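Local coordinates for DUF1881 domain-containing protein (Neurospora crassa, PDB 5Z6D) that is of uncertain function but is abundant in perithecia and joins a betagamma-crystallin domain to an Ig-like domain, whose interface renders the crystallin calcium site inoperative, at residues Pro142-Tyr148 and Val160-Glu166; Gly172-Val176 and Arg190-Phe196. The protein carries 1 engineered substitution. All coordinates share one frame; numbering follows the deposited sequence.

Overall arrangement
Both interactions lie in the C-terminal part of the chain, probably the Ig-like domain, and follow one another, with centres about 15 Å apart. Interaction 1 is the hairpin of the central strand, 143-151, and its neighbour 157-168 in a five-stranded antiparallel sheet; interaction 2 ties an edge strand of that sheet, 173-177, to a turn of the facing four-stranded sheet. The two meet where strand 157-168 pairs with 173-177: E166 O probably accepts a hydrogen bond from D175 N at 2.9 Å, and V176 CG2 packs 3.6 Å from F165 CE1. V176 thus links buried F165 of the hairpin to F196 of interaction 2. The calcium-site residues D39, Q56, G79 and S81 are remote from both contacts.

Interaction 1 of 2, residues Pro142-Tyr148 and Val160-Glu166; sequences PVTTAVY and VGSVYFE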
loop_
_atom_site.group_PDB
_atom_site.type_symbol
_atom_site.label_atom_id
_atom_site.label_comp_id
_atom_site.label_asym_id
_atom_site.label_seq_id
_atom_site.Cartn_x
_atom_site.Cartn_y
_atom_site.Cartn_z
ATOM N N PRO A 142 7.417 4.625 -14.588
ATOM C CA PRO A 142 6.752 5.680 -13.810
ATOM C C PRO A 142 5.255 5.528 -13.914
ATOM O O PRO A 142 4.774 4.894 -14.855
ATOM C CB PRO A 142 7.221 6.972 -14.479
ATOM C CG PRO A 142 7.476 6.558 -15.887
ATOM C CD PRO A 142 8.017 5.149 -15.825
ATOM N N VAL A 143 4.524 6.086 -12.955
ATOM C CA VAL A 143 3.087 5.867 -12.874
ATOM C C VAL A 143 2.392 7.162 -12.520
ATOM O O VAL A 143 2.887 7.906 -11.700
ATOM C CB VAL A 143 2.749 4.782 -11.813
ATOM C CG1 VAL A 143 1.263 4.778 -11.481
ATOM C CG2 VAL A 143 3.201 3.419 -12.302
ATOM N N THR A 144 1.279 7.468 -13.186
ATOM C CA THR A 144 0.428 8.579 -12.772
ATOM C C THR A 144 -0.876 8.024 -12.230
ATOM O O THR A 144 -1.498 7.164 -12.858
ATOM C CB THR A 144 0.123 9.549 -13.922
ATOM O OG1 THR A 144 1.301 10.291 -14.240
ATOM C CG2 THR A 144 -0.966 10.538 -13.493
ATOM N N THR A 145 -1.281 8.511 -11.056
ATOM C CA THR A 145 -2.479 8.028 -10.385
ATOM C C THR A 145 -3.365 9.203 -9.999
ATOM O O THR A 145 -2.904 10.173 -9.399
ATOM C CB THR A 145 -2.123 7.197 -9.129
ATOM O OG1 THR A 145 -1.331 6.071 -9.527
ATOM C CG2 THR A 145 -3.375 6.710 -8.443
ATOM N N ALA A 146 -4.640 9.136 -10.365
ATOM C CA ALA A 146 -5.534 10.258 -10.092
ATOM C C ALA A 146 -5.794 10.389 -8.600
ATOM O O ALA A 146 -5.911 9.384 -7.897
ATOM C CB ALA A 146 -6.839 10.084 -10.843
ATOM N N VAL A 147 -5.885 11.628 -8.120
ATOM C CA VAL A 147 -6.228 11.858 -6.717
ATOM C C VAL A 147 -7.343 12.897 -6.570
ATOM O O VAL A 147 -7.505 13.802 -7.406
ATOM C CB VAL A 147 -5.016 12.324 -5.867
ATOM C CG1 VAL A 147 -3.930 11.241 -5.799
ATOM C CG2 VAL A 147 -4.444 13.613 -6.403
ATOM N N TYR A 148 -8.117 12.763 -5.493
ATOM C CA TYR A 148 -9.269 13.639 -5.260
ATOM C C TYR A 148 -9.320 13.967 -3.781
ATOM O O TYR A 148 -9.331 13.066 -2.946
ATOM C CB TYR A 148 -10.591 12.979 -5.693
ATOM C CG TYR A 148 -10.590 12.403 -7.099
ATOM C CD1 TYR A 148 -11.176 13.099 -8.157
ATOM C CD2 TYR A 148 -10.008 11.160 -7.368
ATOM C CE1 TYR A 148 -11.169 12.574 -9.446
ATOM C CE2 TYR A 148 -9.995 10.639 -8.649
ATOM C CZ TYR A 148 -10.575 11.344 -9.680
ATOM O OH TYR A 148 -10.561 10.815 -10.955
ATOM N N VAL A 160 -8.651 18.376 -7.234
ATOM C CA VAL A 160 -8.638 17.183 -8.047
ATOM C C VAL A 160 -7.371 17.248 -8.870
ATOM O O VAL A 160 -7.000 18.311 -9.348
ATOM C CB VAL A 160 -9.889 17.092 -8.932
ATOM C CG1 VAL A 160 -9.745 16.001 -9.968
ATOM C CG2 VAL A 160 -11.115 16.860 -8.059
ATOM N N GLY A 161 -6.654 16.138 -8.979
ATOM C CA GLY A 161 -5.448 16.146 -9.781
ATOM C C GLY A 161 -4.855 14.764 -9.871
ATOM O O GLY A 161 -5.573 13.781 -10.037
ATOM N N SER A 162 -3.535 14.691 -9.796
ATOM C CA SER A 162 -2.874 13.400 -9.855
ATOM C C SER A 162 -1.518 13.450 -9.185
ATOM O O SER A 162 -0.991 14.522 -8.888
ATOM C CB SER A 162 -2.726 12.933 -11.302
ATOM O OG SER A 162 -1.963 13.859 -12.050
ATOM N N VAL A 163 -0.983 12.262 -8.914
ATOM C CA VAL A 163 0.353 12.116 -8.361
ATOM C C VAL A 163 1.168 11.309 -9.364
ATOM O O VAL A 163 0.638 10.416 -10.031
ATOM C CB VAL A 163 0.333 11.422 -6.970
ATOM C CG1 VAL A 163 -0.235 9.995 -7.064
ATOM C CG2 VAL A 163 1.728 11.423 -6.345
ATOM N N TYR A 164 2.449 11.644 -9.479
ATOM C CA TYR A 164 3.355 10.983 -10.395
ATOM C C TYR A 164 4.447 10.314 -9.569
ATOM O O TYR A 164 5.151 10.974 -8.816
ATOM C CB TYR A 164 3.932 12.005 -11.385
ATOM C CG TYR A 164 4.856 11.460 -12.459
ATOM C CD1 TYR A 164 4.358 10.742 -13.542
ATOM C CD2 TYR A 164 6.222 11.686 -12.401
ATOM C CE1 TYR A 164 5.200 10.259 -14.532
ATOM C CE2 TYR A 164 7.071 11.206 -13.383
ATOM C CZ TYR A 164 6.558 10.492 -14.443
ATOM O OH TYR A 164 7.406 10.014 -15.422
ATOM N N PHE A 165 4.535 8.996 -9.670
ATOM C CA PHE A 165 5.587 8.215 -9.019
ATOM C C PHE A 165 6.674 7.848 -10.006
ATOM O O PHE A 165 6.392 7.433 -11.130
ATOM C CB PHE A 165 5.037 6.923 -8.425
ATOM C CG PHE A 165 3.963 7.124 -7.395
ATOM C CD1 PHE A 165 4.242 7.740 -6.190
ATOM C CD2 PHE A 165 2.679 6.663 -7.632
ATOM C CE1 PHE A 165 3.247 7.907 -5.233
ATOM C CE2 PHE A 165 1.682 6.820 -6.680
ATOM C CZ PHE A 165 1.970 7.434 -5.481
ATOM N N GLU A 166 7.923 7.967 -9.585
ATOM C CA GLU A 166 8.998 7.507 -10.453
ATOM C C GLU A 166 10.085 6.860 -9.620
ATOM O O GLU A 166 10.261 7.195 -8.460
ATOM C CB GLU A 166 9.570 8.663 -11.295
ATOM C CG GLU A 166 10.341 9.708 -10.519
ATOM C CD GLU A 166 10.941 10.776 -11.428
ATOM O OE1 GLU A 166 10.621 10.781 -12.637
ATOM O OE2 GLU A 166 11.731 11.609 -10.934
#
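V143 and F165 exchange a pair of backbone hydrogen bonds, F165 N reaching V143 O at 2.8 Å, and the same double pairing recurs at T145-V163 and V147-G161. The result is an antiparallel beta hairpin of strands 143-151 and 157-168, the third and fourth strands of a five-stranded sheet, counted from 120-123, that probably belongs to the Ig-like domain. At T144-Y164 and A146-S162, CA-H groups add contacts, as at T144 CA, 3.3 Å from V163 O. On the more exposed face, T144 OG1 sits in the plane of the Y164 ring at its edge, 3.2 Å from CD1. The ring is carried there by CG lying anti to the backbone N (chi1 -177°), and it runs alongside P142, whose CB is 3.6 Å from CZ. Y148 and V160 meet farther along, CD1 to CG1 3.7 Å; the tyrosine ring also forms a cation-pi contact with K111.

Beta-branched and aromatic residues suit the other face, where T145, V147, V163 and F165 are buried. V163 CG1, wedged between its own N and carbonyl carbon, is turned against T145 CB and approaches V147 CG1 at 4.1 Å. Outside the hairpin, V147 and T145 rest on strand 108-112, while V163 rests on V176 of strand 173-177. Opposite V147, G161 has no CB to add to this face, and V147 CG2 packs over its backbone. Here the bonding is less regular: V147 N approaches G161 O at 2.9 Å from above the carbonyl plane, 48° out of it.

Interaction 2 of 2, residues Gly172-Val176 and Arg190-Phe196; sequences GEVDV and RTGKSSF
A single backbone hydrogen bond, V174 N to K193 O at 3.1 Å, joins the start of strand 173-177 to the turn leading into strand 195-200. G172 has the positive phi (63°) that glycine tolerates readily, and with E173 forms a G1 beta bulge opposite N168. V174 O, on the same side of the strand as its N-H, takes the R190 guanidinium at its edge, NH2 2.7 Å off, with a weaker bond from NH1. The contact bridges the two sheets of what is probably the Ig-like beta sandwich, at an edge strand of one.

Arginine suits this place because its flat guanidinium offers several in-plane N-H groups and two faces for stacking. A bend at chi3 (-60°) brings the guanidinium edge-on to its own turn, where NH1 bonds G192 O at 2.9 Å. D175 OD1 makes a salt bridge to NH2 at 2.7 Å, and N168 holds the other carboxylate oxygen. E173 instead stacks its carboxylate on one guanidinium face, the planes 17° apart, a charge interaction without directed N-H. The opposite face meets F196 CE1. V176 CG2 covers the phenyl ring by a CH-pi contact, 3.6 Å from its centroid, with V174 O at the ring edge.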
loop_
_atom_site.group_PDB
_atom_site.type_symbol
_atom_site.label_atom_id
_atom_site.label_comp_id
_atom_site.label_asym_id
_atom_site.label_seq_id
_atom_site.Cartn_x
_atom_site.Cartn_y
_atom_site.Cartn_z
ATOM N N GLY A 172 17.725 4.541 -4.976
ATOM C CA GLY A 172 17.027 3.268 -4.960
ATOM C C GLY A 172 15.697 3.415 -4.250
ATOM O O GLY A 172 15.311 2.566 -3.445
ATOM N N GLU A 173 14.995 4.506 -4.543
ATOM C CA GLU A 173 13.757 4.820 -3.814
ATOM C C GLU A 173 12.614 5.093 -4.772
ATOM O O GLU A 173 12.832 5.220 -5.963
ATOM C CB GLU A 173 13.946 6.039 -2.907
ATOM C CG GLU A 173 14.651 5.765 -1.593
ATOM C CD GLU A 173 14.827 7.021 -0.764
ATOM O OE1 GLU A 173 14.871 8.123 -1.354
ATOM O OE2 GLU A 173 14.919 6.904 0.477
ATOM N N VAL A 174 11.393 5.176 -4.251
ATOM C CA VAL A 174 10.291 5.738 -5.025
ATOM C C VAL A 174 10.186 7.223 -4.708
ATOM O O VAL A 174 10.277 7.625 -3.546
ATOM C CB VAL A 174 8.955 5.038 -4.712
ATOM C CG1 VAL A 174 7.778 5.754 -5.394
ATOM C CG2 VAL A 174 9.012 3.579 -5.132
ATOM N N ASP A 175 10.012 8.042 -5.743
ATOM C CA ASP A 175 9.823 9.474 -5.569
ATOM C C ASP A 175 8.416 9.896 -5.971
ATOM O O ASP A 175 7.887 9.448 -6.998
ATOM C CB ASP A 175 10.818 10.271 -6.405
ATOM C CG ASP A 175 12.209 10.256 -5.833
ATOM O OD1 ASP A 175 12.442 9.531 -4.846
ATOM O OD2 ASP A 175 13.072 10.967 -6.389
ATOM N N VAL A 176 7.823 10.753 -5.152
ATOM C CA VAL A 176 6.648 11.504 -5.552
ATOM C C VAL A 176 7.125 12.769 -6.245
ATOM O O VAL A 176 7.882 13.546 -5.667
ATOM C CB VAL A 176 5.759 11.860 -4.349
ATOM C CG1 VAL A 176 4.730 12.903 -4.738
ATOM C CG2 VAL A 176 5.081 10.608 -3.797
ATOM N N ARG A 190 8.500 12.558 2.730
ATOM C CA ARG A 190 8.974 11.178 2.727
ATOM C C ARG A 190 9.086 10.647 4.156
ATOM O O ARG A 190 9.613 11.339 5.036
ATOM C CB ARG A 190 10.324 11.064 2.012
ATOM C CG ARG A 190 10.929 9.665 2.075
ATOM C CD ARG A 190 12.276 9.581 1.363
ATOM N NE ARG A 190 12.164 9.931 -0.047
ATOM C CZ ARG A 190 11.676 9.121 -0.978
ATOM N NH1 ARG A 190 11.278 7.892 -0.654
ATOM N NH2 ARG A 190 11.598 9.531 -2.237
ATOM N N THR A 191 8.583 9.432 4.385
ATOM C CA THR A 191 8.701 8.804 5.701
ATOM C C THR A 191 9.373 7.439 5.596
ATOM O O THR A 191 9.514 6.731 6.596
ATOM C CB THR A 191 7.335 8.647 6.399
ATOM O OG1 THR A 191 6.447 7.883 5.573
ATOM C CG2 THR A 191 6.712 10.019 6.667
ATOM N N GLY A 192 9.791 7.082 4.383
ATOM C CA GLY A 192 10.483 5.826 4.135
ATOM C C GLY A 192 10.881 5.684 2.678
ATOM O O GLY A 192 10.660 6.593 1.882
ATOM N N LYS A 193 11.462 4.545 2.311
ATOM C CA LYS A 193 11.914 4.352 0.940
ATOM C C LYS A 193 10.777 4.528 -0.073
ATOM O O LYS A 193 10.993 4.942 -1.216
ATOM C CB LYS A 193 12.554 2.971 0.793
ATOM C CG LYS A 193 13.842 2.801 1.598
ATOM C CD LYS A 193 15.068 3.193 0.781
ATOM C CE LYS A 193 16.339 3.170 1.620
ATOM N NZ LYS A 193 16.604 1.818 2.187
ATOM N N SER A 194 9.557 4.225 0.346
ATOM C CA SER A 194 8.421 4.394 -0.547
ATOM C C SER A 194 7.136 4.698 0.228
ATOM O O SER A 194 6.049 4.299 -0.189
ATOM C CB SER A 194 8.243 3.147 -1.412
ATOM O OG SER A 194 8.136 1.974 -0.615
ATOM N N SER A 195 7.276 5.402 1.347
ATOM C CA SER A 195 6.118 5.824 2.134
ATOM C C SER A 195 6.146 7.330 2.315
ATOM O O SER A 195 7.217 7.939 2.416
ATOM C CB SER A 195 6.075 5.123 3.494
ATOM O OG SER A 195 7.194 5.478 4.279
ATOM N N PHE A 196 4.957 7.928 2.338
ATOM C CA PHE A 196 4.813 9.377 2.318
ATOM C C PHE A 196 3.660 9.800 3.215
ATOM O O PHE A 196 2.571 9.217 3.167
ATOM C CB PHE A 196 4.589 9.882 0.881
ATOM C CG PHE A 196 5.653 9.433 -0.084
ATOM C CD1 PHE A 196 6.783 10.203 -0.299
ATOM C CD2 PHE A 196 5.540 8.222 -0.750
ATOM C CE1 PHE A 196 7.767 9.782 -1.176
ATOM C CE2 PHE A 196 6.518 7.793 -1.623
ATOM C CZ PHE A 196 7.635 8.573 -1.839
#